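Local atomic coordinates of transcriptional regulator (Streptococcus thermophilus LMD-9, PDB entry 5JUF), a protein that probably activates competence genes in response to a signalling peptide, pairing a helix-turn-helix DNA-binding domain with a tetratricopeptide-repeat domain, here without bound peptide. Residues L52-I55 with A56-L59; P89-N93 with P94-K98; E105-Y108 with E109-D113; A215-F219 with H220-S224. All blocks are in the same frame, centred on the assembly; numbering follows the deposited sequence.

Contact 1. Residues L52-I55 with A56-L59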
loop_
_atom_site.group_PDB
_atom_site.type_symbol
_atom_site.label_atom_id
_atom_site.label_comp_id
_atom_site.label_asym_id
_atom_site.label_seq_id
_atom_site.Cartn_x
_atom_site.Cartn_y
_atom_site.Cartn_z
ATOM N N LEU A 52 14.075 8.384 -13.414
ATOM C CA LEU A 52 15.166 9.144 -14.013
ATOM C C LEU A 52 16.141 8.217 -14.733
ATOM O O LEU A 52 16.599 8.524 -15.843
ATOM C CB LEU A 52 15.893 9.960 -12.938
ATOM C CG LEU A 52 16.938 10.966 -13.443
ATOM C CD1 LEU A 52 16.262 12.078 -14.223
ATOM C CD2 LEU A 52 17.796 11.543 -12.305
ATOM N N SER A 53 16.471 7.077 -14.120
ATOM C CA SER A 53 17.360 6.116 -14.775
ATOM C C SER A 53 16.757 5.595 -16.077
ATOM O O SER A 53 17.456 5.472 -17.092
ATOM C CB SER A 53 17.667 4.957 -13.831
ATOM O OG SER A 53 18.423 3.969 -14.504
ATOM N N TYR A 54 15.460 5.278 -16.068
ATOM C CA TYR A 54 14.783 4.861 -17.294
ATOM C C TYR A 54 14.844 5.951 -18.362
ATOM O O TYR A 54 15.157 5.682 -19.528
ATOM C CB TYR A 54 13.322 4.496 -16.992
ATOM C CG TYR A 54 12.518 4.164 -18.239
ATOM C CD1 TYR A 54 12.628 2.909 -18.843
ATOM C CD2 TYR A 54 11.661 5.105 -18.819
ATOM C CE1 TYR A 54 11.905 2.599 -20.005
ATOM C CE2 TYR A 54 10.949 4.807 -19.993
ATOM C CZ TYR A 54 11.075 3.547 -20.570
ATOM O OH TYR A 54 10.365 3.248 -21.722
ATOM N N ILE A 55 14.511 7.189 -17.989
ATOM C CA ILE A 55 14.491 8.277 -18.961
ATOM C C ILE A 55 15.880 8.506 -19.542
ATOM O O ILE A 55 16.039 8.714 -20.755
ATOM C CB ILE A 55 13.924 9.558 -18.318
ATOM C CG1 ILE A 55 12.447 9.363 -17.985
ATOM C CG2 ILE A 55 14.119 10.778 -19.248
ATOM C CD1 ILE A 55 11.848 10.474 -17.084
ATOM N N ALA A 56 16.908 8.467 -18.692
ATOM C CA ALA A 56 18.265 8.699 -19.170
ATOM C C ALA A 56 18.672 7.617 -20.158
ATOM O O ALA A 56 19.257 7.908 -21.209
ATOM C CB ALA A 56 19.234 8.757 -17.980
ATOM N N LYS A 57 18.320 6.367 -19.858
ATOM C CA LYS A 57 18.615 5.274 -20.774
ATOM C C LYS A 57 17.921 5.475 -22.120
ATOM O O LYS A 57 18.547 5.315 -23.175
ATOM C CB LYS A 57 18.209 3.951 -20.129
ATOM C CG LYS A 57 18.240 2.760 -21.055
ATOM C CD LYS A 57 17.987 1.470 -20.274
ATOM C CE LYS A 57 16.553 1.407 -19.752
ATOM N NZ LYS A 57 16.233 0.080 -19.131
ATOM N N ARG A 58 16.632 5.846 -22.105
ATOM C CA ARG A 58 15.905 6.060 -23.356
ATOM C C ARG A 58 16.487 7.219 -24.162
ATOM O O ARG A 58 16.469 7.185 -25.398
ATOM C CB ARG A 58 14.416 6.326 -23.075
ATOM C CG ARG A 58 13.649 5.168 -22.420
ATOM C CD ARG A 58 13.608 3.934 -23.343
ATOM N NE ARG A 58 12.784 4.163 -24.538
ATOM C CZ ARG A 58 12.937 3.505 -25.685
ATOM N NH1 ARG A 58 13.906 2.600 -25.814
ATOM N NH2 ARG A 58 12.132 3.766 -26.709
ATOM N N LEU A 59 16.982 8.258 -23.490
ATOM C CA LEU A 59 17.568 9.411 -24.165
ATOM C C LEU A 59 19.043 9.229 -24.493
ATOM O O LEU A 59 19.623 10.086 -25.174
ATOM C CB LEU A 59 17.388 10.680 -23.322
ATOM C CG LEU A 59 15.932 11.116 -23.195
ATOM C CD1 LEU A 59 15.819 12.317 -22.285
ATOM C CD2 LEU A 59 15.326 11.421 -24.587
#

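Contact 2. Residues P89-N93 with P94-K98. With SO4 (sulfate ion), chain B.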
loop_
_atom_site.group_PDB
_atom_site.type_symbol
_atom_site.label_atom_id
_atom_site.label_comp_id
_atom_site.label_asym_id
_atom_site.label_seq_id
_atom_site.Cartn_x
_atom_site.Cartn_y
_atom_site.Cartn_z
ATOM N N PRO A 89 0.814 2.166 15.074
ATOM C CA PRO A 89 -0.507 1.544 14.956
ATOM C C PRO A 89 -1.588 2.415 15.578
ATOM O O PRO A 89 -1.422 2.968 16.668
ATOM C CB PRO A 89 -0.339 0.228 15.726
ATOM C CG PRO A 89 0.650 0.569 16.796
ATOM C CD PRO A 89 1.584 1.612 16.203
ATOM N N THR A 90 -2.710 2.530 14.873
ATOM C CA THR A 90 -3.826 3.307 15.397
ATOM C C THR A 90 -4.680 2.504 16.358
ATOM O O THR A 90 -5.266 3.083 17.275
ATOM C CB THR A 90 -4.723 3.796 14.269
ATOM O OG1 THR A 90 -5.397 2.671 13.696
ATOM C CG2 THR A 90 -3.908 4.507 13.205
ATOM N N TYR A 91 -4.783 1.187 16.147
ATOM C CA TYR A 91 -5.678 0.327 16.925
ATOM C C TYR A 91 -7.123 0.811 16.855
ATOM O O TYR A 91 -7.892 0.622 17.799
ATOM C CB TYR A 91 -5.244 0.228 18.387
ATOM C CG TYR A 91 -3.845 -0.286 18.602
ATOM C CD1 TYR A 91 -3.465 -1.550 18.159
ATOM C CD2 TYR A 91 -2.912 0.476 19.285
ATOM C CE1 TYR A 91 -2.181 -2.032 18.378
ATOM C CE2 TYR A 91 -1.630 0.004 19.508
ATOM C CZ TYR A 91 -1.269 -1.244 19.052
ATOM O OH TYR A 91 0.016 -1.695 19.283
ATOM N N ARG A 92 -7.491 1.465 15.755
ATOM C CA ARG A 92 -8.833 2.015 15.570
ATOM C C ARG A 92 -9.181 3.063 16.632
ATOM O O ARG A 92 -10.349 3.433 16.784
ATOM C CB ARG A 92 -9.892 0.902 15.549
ATOM C CG ARG A 92 -9.855 -0.004 14.320
ATOM C CD ARG A 92 -10.737 -1.239 14.525
ATOM N NE ARG A 92 -9.969 -2.396 14.985
ATOM C CZ ARG A 92 -10.464 -3.392 15.717
ATOM N NH1 ARG A 92 -11.736 -3.376 16.097
ATOM N NH2 ARG A 92 -9.682 -4.401 16.079
ATOM N N ASN A 93 -8.181 3.547 17.364
ATOM C CA ASN A 93 -8.371 4.604 18.353
ATOM C C ASN A 93 -8.438 5.946 17.630
ATOM O O ASN A 93 -7.457 6.341 16.986
ATOM C CB ASN A 93 -7.217 4.575 19.357
ATOM C CG ASN A 93 -7.332 5.632 20.457
ATOM O OD1 ASN A 93 -7.938 6.692 20.284
ATOM N ND2 ASN A 93 -6.715 5.347 21.591
ATOM N N PRO A 94 -9.563 6.666 17.694
ATOM C CA PRO A 94 -9.673 7.927 16.932
ATOM C C PRO A 94 -8.583 8.940 17.257
ATOM O O PRO A 94 -8.120 9.648 16.352
ATOM C CB PRO A 94 -11.065 8.448 17.321
ATOM C CG PRO A 94 -11.816 7.235 17.772
ATOM C CD PRO A 94 -10.797 6.347 18.430
ATOM N N ASP A 95 -8.146 9.020 18.515
ATOM C CA ASP A 95 -7.064 9.940 18.862
ATOM C C ASP A 95 -5.765 9.558 18.164
ATOM O O ASP A 95 -5.013 10.431 17.717
ATOM C CB ASP A 95 -6.852 9.978 20.373
ATOM C CG ASP A 95 -8.028 10.578 21.112
ATOM O OD1 ASP A 95 -8.807 11.323 20.482
ATOM O OD2 ASP A 95 -8.168 10.305 22.326
ATOM N N ARG A 96 -5.477 8.256 18.072
ATOM C CA ARG A 96 -4.272 7.811 17.377
ATOM C C ARG A 96 -4.414 7.927 15.863
ATOM O O ARG A 96 -3.419 8.161 15.163
ATOM C CB ARG A 96 -3.937 6.374 17.789
ATOM C CG ARG A 96 -3.616 6.228 19.304
ATOM C CD ARG A 96 -3.348 4.776 19.714
ATOM N NE ARG A 96 -2.192 4.224 19.017
ATOM C CZ ARG A 96 -0.939 4.344 19.443
ATOM N NH1 ARG A 96 -0.681 4.989 20.574
ATOM N NH2 ARG A 96 0.055 3.817 18.740
ATOM N N ILE A 97 -5.626 7.760 15.331
ATOM C CA ILE A 97 -5.834 8.017 13.908
ATOM C C ILE A 97 -5.508 9.467 13.588
ATOM O O ILE A 97 -4.843 9.770 12.585
ATOM C CB ILE A 97 -7.277 7.668 13.500
ATOM C CG1 ILE A 97 -7.519 6.166 13.631
ATOM C CG2 ILE A 97 -7.569 8.149 12.071
ATOM C CD1 ILE A 97 -8.976 5.775 13.408
ATOM N N LYS A 98 -5.980 10.388 14.430
ATOM C CA LYS A 98 -5.727 11.806 14.202
ATOM C C LYS A 98 -4.240 12.128 14.317
ATOM O O LYS A 98 -3.710 12.918 13.524
ATOM C CB LYS A 98 -6.549 12.640 15.188
ATOM C CG LYS A 98 -6.401 14.152 15.045
ATOM C CD LYS A 98 -6.879 14.633 13.673
ATOM C CE LYS A 98 -6.726 16.146 13.506
ATOM N NZ LYS A 98 -7.333 16.635 12.237
HETATM S S SO4 B . -3.285 1.329 11.132
HETATM O O1 SO4 B . -4.565 1.345 11.836
HETATM O O2 SO4 B . -3.290 0.222 10.180
HETATM O O3 SO4 B . -3.087 2.596 10.431
HETATM O O4 SO4 B . -2.202 1.142 12.099
#

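Contact 3. Residues E105-Y108 with E109-D113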
loop_
_atom_site.group_PDB
_atom_site.type_symbol
_atom_site.label_atom_id
_atom_site.label_comp_id
_atom_site.label_asym_id
_atom_site.label_seq_id
_atom_site.Cartn_x
_atom_site.Cartn_y
_atom_site.Cartn_z
ATOM N N GLU A 105 0.828 14.529 7.252
ATOM C CA GLU A 105 0.858 15.880 6.706
ATOM C C GLU A 105 2.172 16.581 7.030
ATOM O O GLU A 105 2.673 17.369 6.221
ATOM C CB GLU A 105 -0.322 16.688 7.254
ATOM C CG GLU A 105 -1.681 16.133 6.851
ATOM C CD GLU A 105 -2.813 16.663 7.720
ATOM O OE1 GLU A 105 -2.569 17.596 8.523
ATOM O OE2 GLU A 105 -3.951 16.150 7.589
ATOM N N GLU A 106 2.725 16.324 8.221
ATOM C CA GLU A 106 4.015 16.894 8.607
ATOM C C GLU A 106 5.105 16.487 7.623
ATOM O O GLU A 106 5.849 17.332 7.110
ATOM C CB GLU A 106 4.380 16.447 10.031
ATOM C CG GLU A 106 5.841 16.737 10.417
ATOM C CD GLU A 106 6.329 16.011 11.679
ATOM O OE1 GLU A 106 5.716 15.001 12.091
ATOM O OE2 GLU A 106 7.349 16.457 12.253
ATOM N N VAL A 107 5.182 15.197 7.309
ATOM C CA VAL A 107 6.234 14.724 6.418
ATOM C C VAL A 107 5.987 15.206 4.999
ATOM O O VAL A 107 6.922 15.595 4.287
ATOM C CB VAL A 107 6.326 13.191 6.490
ATOM C CG1 VAL A 107 7.507 12.708 5.703
ATOM C CG2 VAL A 107 6.454 12.761 7.921
ATOM N N TYR A 108 4.725 15.164 4.564
ATOM C CA TYR A 108 4.348 15.599 3.219
ATOM C C TYR A 108 4.774 17.042 2.974
ATOM O O TYR A 108 5.396 17.353 1.952
ATOM C CB TYR A 108 2.834 15.447 3.059
ATOM C CG TYR A 108 2.269 15.677 1.663
ATOM C CD1 TYR A 108 2.041 16.955 1.193
ATOM C CD2 TYR A 108 1.922 14.608 0.850
ATOM C CE1 TYR A 108 1.504 17.177 -0.060
ATOM C CE2 TYR A 108 1.379 14.816 -0.414
ATOM C CZ TYR A 108 1.187 16.111 -0.861
ATOM O OH TYR A 108 0.652 16.333 -2.106
ATOM N N GLU A 109 4.452 17.935 3.917
ATOM C CA GLU A 109 4.782 19.347 3.767
ATOM C C GLU A 109 6.282 19.593 3.904
ATOM O O GLU A 109 6.857 20.396 3.160
ATOM C CB GLU A 109 4.010 20.171 4.803
ATOM C CG GLU A 109 2.500 20.141 4.600
ATOM C CD GLU A 109 1.755 21.005 5.609
ATOM O OE1 GLU A 109 2.416 21.666 6.435
ATOM O OE2 GLU A 109 0.506 21.023 5.576
ATOM N N LYS A 110 6.932 18.926 4.859
ATOM C CA LYS A 110 8.353 19.184 5.073
ATOM C C LYS A 110 9.181 18.787 3.857
ATOM O O LYS A 110 10.176 19.444 3.534
ATOM C CB LYS A 110 8.850 18.441 6.309
ATOM C CG LYS A 110 10.307 18.765 6.638
ATOM C CD LYS A 110 10.778 18.038 7.871
ATOM C CE LYS A 110 12.216 18.437 8.193
ATOM N NZ LYS A 110 12.665 17.807 9.450
ATOM N N PHE A 111 8.793 17.718 3.166
ATOM C CA PHE A 111 9.628 17.171 2.106
ATOM C C PHE A 111 9.005 17.298 0.725
ATOM O O PHE A 111 9.593 16.812 -0.251
ATOM C CB PHE A 111 9.973 15.715 2.412
ATOM C CG PHE A 111 10.826 15.554 3.641
ATOM C CD1 PHE A 111 12.171 15.881 3.607
ATOM C CD2 PHE A 111 10.285 15.089 4.826
ATOM C CE1 PHE A 111 12.970 15.749 4.740
ATOM C CE2 PHE A 111 11.081 14.955 5.962
ATOM C CZ PHE A 111 12.421 15.275 5.910
ATOM N N PHE A 112 7.876 18.005 0.610
ATOM C CA PHE A 112 7.136 18.053 -0.649
ATOM C C PHE A 112 8.041 18.326 -1.857
ATOM O O PHE A 112 7.946 17.654 -2.894
ATOM C CB PHE A 112 6.044 19.122 -0.569
ATOM C CG PHE A 112 5.235 19.220 -1.834
ATOM C CD1 PHE A 112 4.242 18.295 -2.098
ATOM C CD2 PHE A 112 5.502 20.203 -2.779
ATOM C CE1 PHE A 112 3.501 18.362 -3.284
ATOM C CE2 PHE A 112 4.769 20.280 -3.970
ATOM C CZ PHE A 112 3.770 19.354 -4.219
ATOM N N ASP A 113 8.916 19.321 -1.744
ATOM C CA ASP A 113 9.645 19.790 -2.917
ATOM C C ASP A 113 10.722 18.822 -3.383
ATOM O O ASP A 113 11.196 18.947 -4.519
ATOM C CB ASP A 113 10.263 21.151 -2.623
ATOM C CG ASP A 113 9.214 22.220 -2.452
ATOM O OD1 ASP A 113 8.280 22.249 -3.275
ATOM O OD2 ASP A 113 9.315 23.004 -1.494
#

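Contact 4. Residues A215-F219 with H220-S224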
loop_
_atom_site.group_PDB
_atom_site.type_symbol
_atom_site.label_atom_id
_atom_site.label_comp_id
_atom_site.label_asym_id
_atom_site.label_seq_id
_atom_site.Cartn_x
_atom_site.Cartn_y
_atom_site.Cartn_z
ATOM N N ALA A 215 -10.819 -9.885 4.524
ATOM C CA ALA A 215 -12.115 -9.245 4.721
ATOM C C ALA A 215 -12.932 -9.229 3.432
ATOM O O ALA A 215 -14.147 -9.459 3.463
ATOM C CB ALA A 215 -11.930 -7.827 5.266
ATOM N N LEU A 216 -12.292 -8.977 2.286
ATOM C CA LEU A 216 -13.030 -8.997 1.023
ATOM C C LEU A 216 -13.498 -10.408 0.665
ATOM O O LEU A 216 -14.586 -10.583 0.100
ATOM C CB LEU A 216 -12.164 -8.412 -0.094
ATOM C CG LEU A 216 -12.006 -6.892 -0.044
ATOM C CD1 LEU A 216 -10.808 -6.464 -0.877
ATOM C CD2 LEU A 216 -13.290 -6.185 -0.517
ATOM N N LYS A 217 -12.696 -11.429 0.989
ATOM C CA LYS A 217 -13.093 -12.801 0.690
ATOM C C LYS A 217 -14.321 -13.203 1.493
ATOM O O LYS A 217 -15.245 -13.829 0.957
ATOM C CB LYS A 217 -11.933 -13.756 0.962
ATOM C CG LYS A 217 -10.878 -13.784 -0.142
ATOM C CD LYS A 217 -9.808 -14.830 0.163
ATOM C CE LYS A 217 -8.909 -15.062 -1.050
ATOM N NZ LYS A 217 -9.601 -15.927 -2.052
ATOM N N ILE A 218 -14.343 -12.860 2.786
ATOM C CA ILE A 218 -15.547 -13.032 3.593
ATOM C C ILE A 218 -16.717 -12.286 2.960
ATOM O O ILE A 218 -17.792 -12.851 2.742
ATOM C CB ILE A 218 -15.286 -12.568 5.041
ATOM C CG1 ILE A 218 -14.311 -13.523 5.742
ATOM C CG2 ILE A 218 -16.595 -12.511 5.849
ATOM C CD1 ILE A 218 -13.811 -13.000 7.078
ATOM N N PHE A 219 -16.513 -11.008 2.626
ATOM C CA PHE A 219 -17.569 -10.216 1.990
ATOM C C PHE A 219 -18.087 -10.872 0.707
ATOM O O PHE A 219 -19.303 -10.938 0.481
ATOM C CB PHE A 219 -17.043 -8.802 1.716
ATOM C CG PHE A 219 -18.043 -7.896 1.063
ATOM C CD1 PHE A 219 -19.198 -7.524 1.729
ATOM C CD2 PHE A 219 -17.819 -7.402 -0.214
ATOM C CE1 PHE A 219 -20.130 -6.694 1.125
ATOM C CE2 PHE A 219 -18.746 -6.568 -0.824
ATOM C CZ PHE A 219 -19.909 -6.216 -0.151
ATOM N N HIS A 220 -17.193 -11.371 -0.145
ATOM C CA HIS A 220 -17.609 -11.988 -1.404
ATOM C C HIS A 220 -17.953 -13.464 -1.268
ATOM O O HIS A 220 -18.253 -14.104 -2.280
ATOM C CB HIS A 220 -16.515 -11.849 -2.466
ATOM C CG HIS A 220 -16.158 -10.435 -2.791
ATOM N ND1 HIS A 220 -14.880 -10.055 -3.143
ATOM C CD2 HIS A 220 -16.913 -9.313 -2.841
ATOM C CE1 HIS A 220 -14.861 -8.756 -3.385
ATOM N NE2 HIS A 220 -16.080 -8.281 -3.205
ATOM N N ASN A 221 -17.889 -14.016 -0.057
ATOM C CA ASN A 221 -18.111 -15.441 0.198
ATOM C C ASN A 221 -17.270 -16.317 -0.730
ATOM O O ASN A 221 -17.754 -17.283 -1.321
ATOM C CB ASN A 221 -19.594 -15.796 0.079
ATOM C CG ASN A 221 -19.913 -17.139 0.701
ATOM O OD1 ASN A 221 -19.668 -17.353 1.889
ATOM N ND2 ASN A 221 -20.463 -18.055 -0.094
ATOM N N SER A 222 -15.991 -15.968 -0.853
ATOM C CA SER A 222 -15.050 -16.645 -1.744
ATOM C C SER A 222 -13.851 -17.081 -0.905
ATOM O O SER A 222 -12.958 -16.274 -0.632
ATOM C CB SER A 222 -14.627 -15.716 -2.886
ATOM O OG SER A 222 -13.603 -16.292 -3.679
ATOM N N PHE A 223 -13.815 -18.355 -0.507
ATOM C CA PHE A 223 -12.849 -18.819 0.478
ATOM C C PHE A 223 -11.715 -19.653 -0.105
ATOM O O PHE A 223 -10.960 -20.268 0.658
ATOM C CB PHE A 223 -13.567 -19.599 1.577
ATOM C CG PHE A 223 -14.360 -18.728 2.494
ATOM C CD1 PHE A 223 -13.743 -18.075 3.552
ATOM C CD2 PHE A 223 -15.716 -18.533 2.287
ATOM C CE1 PHE A 223 -14.473 -17.251 4.402
ATOM C CE2 PHE A 223 -16.455 -17.721 3.132
ATOM C CZ PHE A 223 -15.835 -17.080 4.193
ATOM N N SER A 224 -11.557 -19.679 -1.425
ATOM C CA SER A 224 -10.366 -20.283 -1.999
ATOM C C SER A 224 -9.127 -19.560 -1.484
ATOM O O SER A 224 -9.106 -18.330 -1.379
ATOM C CB SER A 224 -10.419 -20.226 -3.527
ATOM O OG SER A 224 -10.506 -18.883 -3.977
#

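Contact 1. Residues L52-I55 with A56-L59
Tyr54 and Arg58 run side by side one turn apart on helix 49-59, within the helix-turn-helix domain of this regulator. The main-chain polar atoms are satisfied in the ordinary alpha-helical way: the carbonyls of Leu52, Ser53, Tyr54 and Ile55 accept from the amides of Ala56, Lys57, Arg58 and Leu59. The first of these, Ala56 N to Leu52 O, is 2.9 Å long, and Arg58 N reaches Tyr54 O at 3.0 Å with an angle of 164° at the hydrogen. Leu59 O accepts from Gln18 NE2.

The polar ends of the two long side chains find their partners off the helix. Tyr54 OH and Arg58 NE both hydrogen-bond to the carbonyl oxygen of Leu25, while Arg58 NH2 takes that of Val24, so one pair of side chains ties helix 49-59 to the main chain of helix 22-26. On another flank, Ile55 CG2 meets Leu59 CD1 at 3.8 Å; Ile55 also touches Ile11 of helix 3-17 and Leu66 of helix 63-67. Arg58 bends at chi2 and chi3 (-63° and -68°), folding its aliphatic part across the tyrosine in a CH-pi contact, with CG over one ring face, 3.8 Å from the centroid of Tyr54.

Contact 2. Residues P89-N93 with P94-K98
Ile97 N bonds to Asn93 O at 2.8 Å, joining the first turn of helix 94-111 to the loop before it, where Thr90 to Asn93 form a type I' beta turn closed by Asn93 N to Thr90 O at 3.0 Å. Arg96 reaches back from the first helical turn to the start of the loop. Its chain is bent at chi3 (61°), and the guanidinium presents its side, NE and NH2 together, to a single atom: Pro89 O accepts from NE at 2.8 Å and from NH2 at 2.7 Å. Both bonds lie in the carbonyl plane and in the guanidinium plane, a fork that fixes the rotation of the group. Tyr91 CE2 lies over one face of that guanidinium, the ring plane turned 36° from it.

Asn93 is the N-cap of the helix. With CG anti to the backbone N (chi1 -179°), its amide swings forward, and OD1 accepts from Asp95 N at 2.9 Å, the donor tilted out of the amide plane. At the start of the beta turn, Thr90 makes an ST turn, OG1 accepting from Arg92 N at 3.2 Å, while its CB packs on Ile97 CG1 at 3.7 Å. The same threonine holds a sulfate, probably from the crystallisation liquor: the backbone N bonds to O4, and the hydroxyl donates to O1 at a modelled distance so short as to be doubtful. Lys100 NZ also hydrogen-bonds to this anion. Pro89 and Tyr91 also touch Tyr245, in the loop before helix 246-260.

Contact 3. Residues E105-Y108 with E109-D113
Tyr108 and Phe112 stand side by side and point the same way, four residues apart, where helix 94-111 runs out. Each has its CG anti to its own backbone N (chi1 -172° and -180°), which sends both rings off the same flank. Their planes are 39° apart and the centroids 5.6 Å, an oblique pair that is neither stacked nor T-shaped. The closest approach is Tyr108 CE1 to Phe112 CD1 at 3.6 Å, and the phenol oxygen comes alongside too, with Tyr108 OH 3.7 Å from Phe112 CE1.

A second pair runs down a different flank. Val107 and Phe111 cross at a slant, the valine offering its CG1 methyl to CD2 of the phenylalanine at 3.8 Å. Val107 O lies near the plane of the Phe111 ring, at its edge, and the same carbonyl accepts from Phe111 N at 3.0 Å. Glu109 N and Lys110 N continue the helical pattern, bonding to Glu105 O and Glu106 O. Lys110 stretches out fully, laying its CG over one face of the Phe111 ring, and its NZ forms a salt bridge with Glu77.

The two pairs thus serve different neighbours, all of them helices: Val107 and Phe111 pack on Met81 of helix 76-86, Tyr108 and Phe112 on Leu120 of helix 117-130, while Lys4 of helix 3-17 makes a cation-pi contact with Phe112.

Contact 4. Residues A215-F219 with H220-S224
Lys217 and Ser222 mark the Schellman motif that ends helix 200-219 in the tetratricopeptide domain. Three backbone bonds make the ending: His220 N to Leu216 O at 2.7 Å is the last ordinary helical bond, Ser222 N reaches back five residues to Lys217 O at 2.9 Å, and Asn221 N hydrogen-bonds to Ile218 O with the donor above the carbonyl plane, not on a lone pair. The positive phi of Asn221 (51°) turns the chain out of the helix.

Lys217 adds a polar link to the outgoing loop. It runs beside the Ser222 main chain and bends at chi4 (-78°), and its NZ hydrogen-bonds to Ser224 O in the carbonyl plane, at a doubtfully short 2.5 Å. Ser222 O, buried against the aliphatic part of this lysine, has no polar partner in the model.

Apolar contact comes from Ile218, whose CG1 meets Phe223 CE1 at 4.0 Å as the two side chains cross at a slant. Both also pack on Leu259, so Phe223 bridges the end of helix 200-219 and helix 246-260; its ring also meets those of Phe226 and His260.

His220 has aromatic contacts of its own. Its ring stacks on Tyr179, and with Phe219 it forms an oblique pair, planes 53° apart, in which Phe219 CD2 comes to 3.4 Å from His220 CD2. Leu216 O sits over one face of the imidazole, 3.3 Å from His220 CG.

All four contacts are local, yet they belong to different places in the fold. Contact 1 is the buried one and the only one in the helix-turn-helix range; contact 2 is at the surface, and contacts 3 and 4 are partly buried. Contacts 2 and 3 share helix 94-111, one at its start and the other near its end, their centres about 21 Å apart. Contact 4 lies across the chain's centre from contact 3. Chemistry follows position: contact 2 relies on polar capping and an arginine fork, contact 3 on aromatic and aliphatic pairs, contact 4 mixes both at a helix end, and contact 1 turns the polar ends of Tyr54 and Arg58 to helix 22-26.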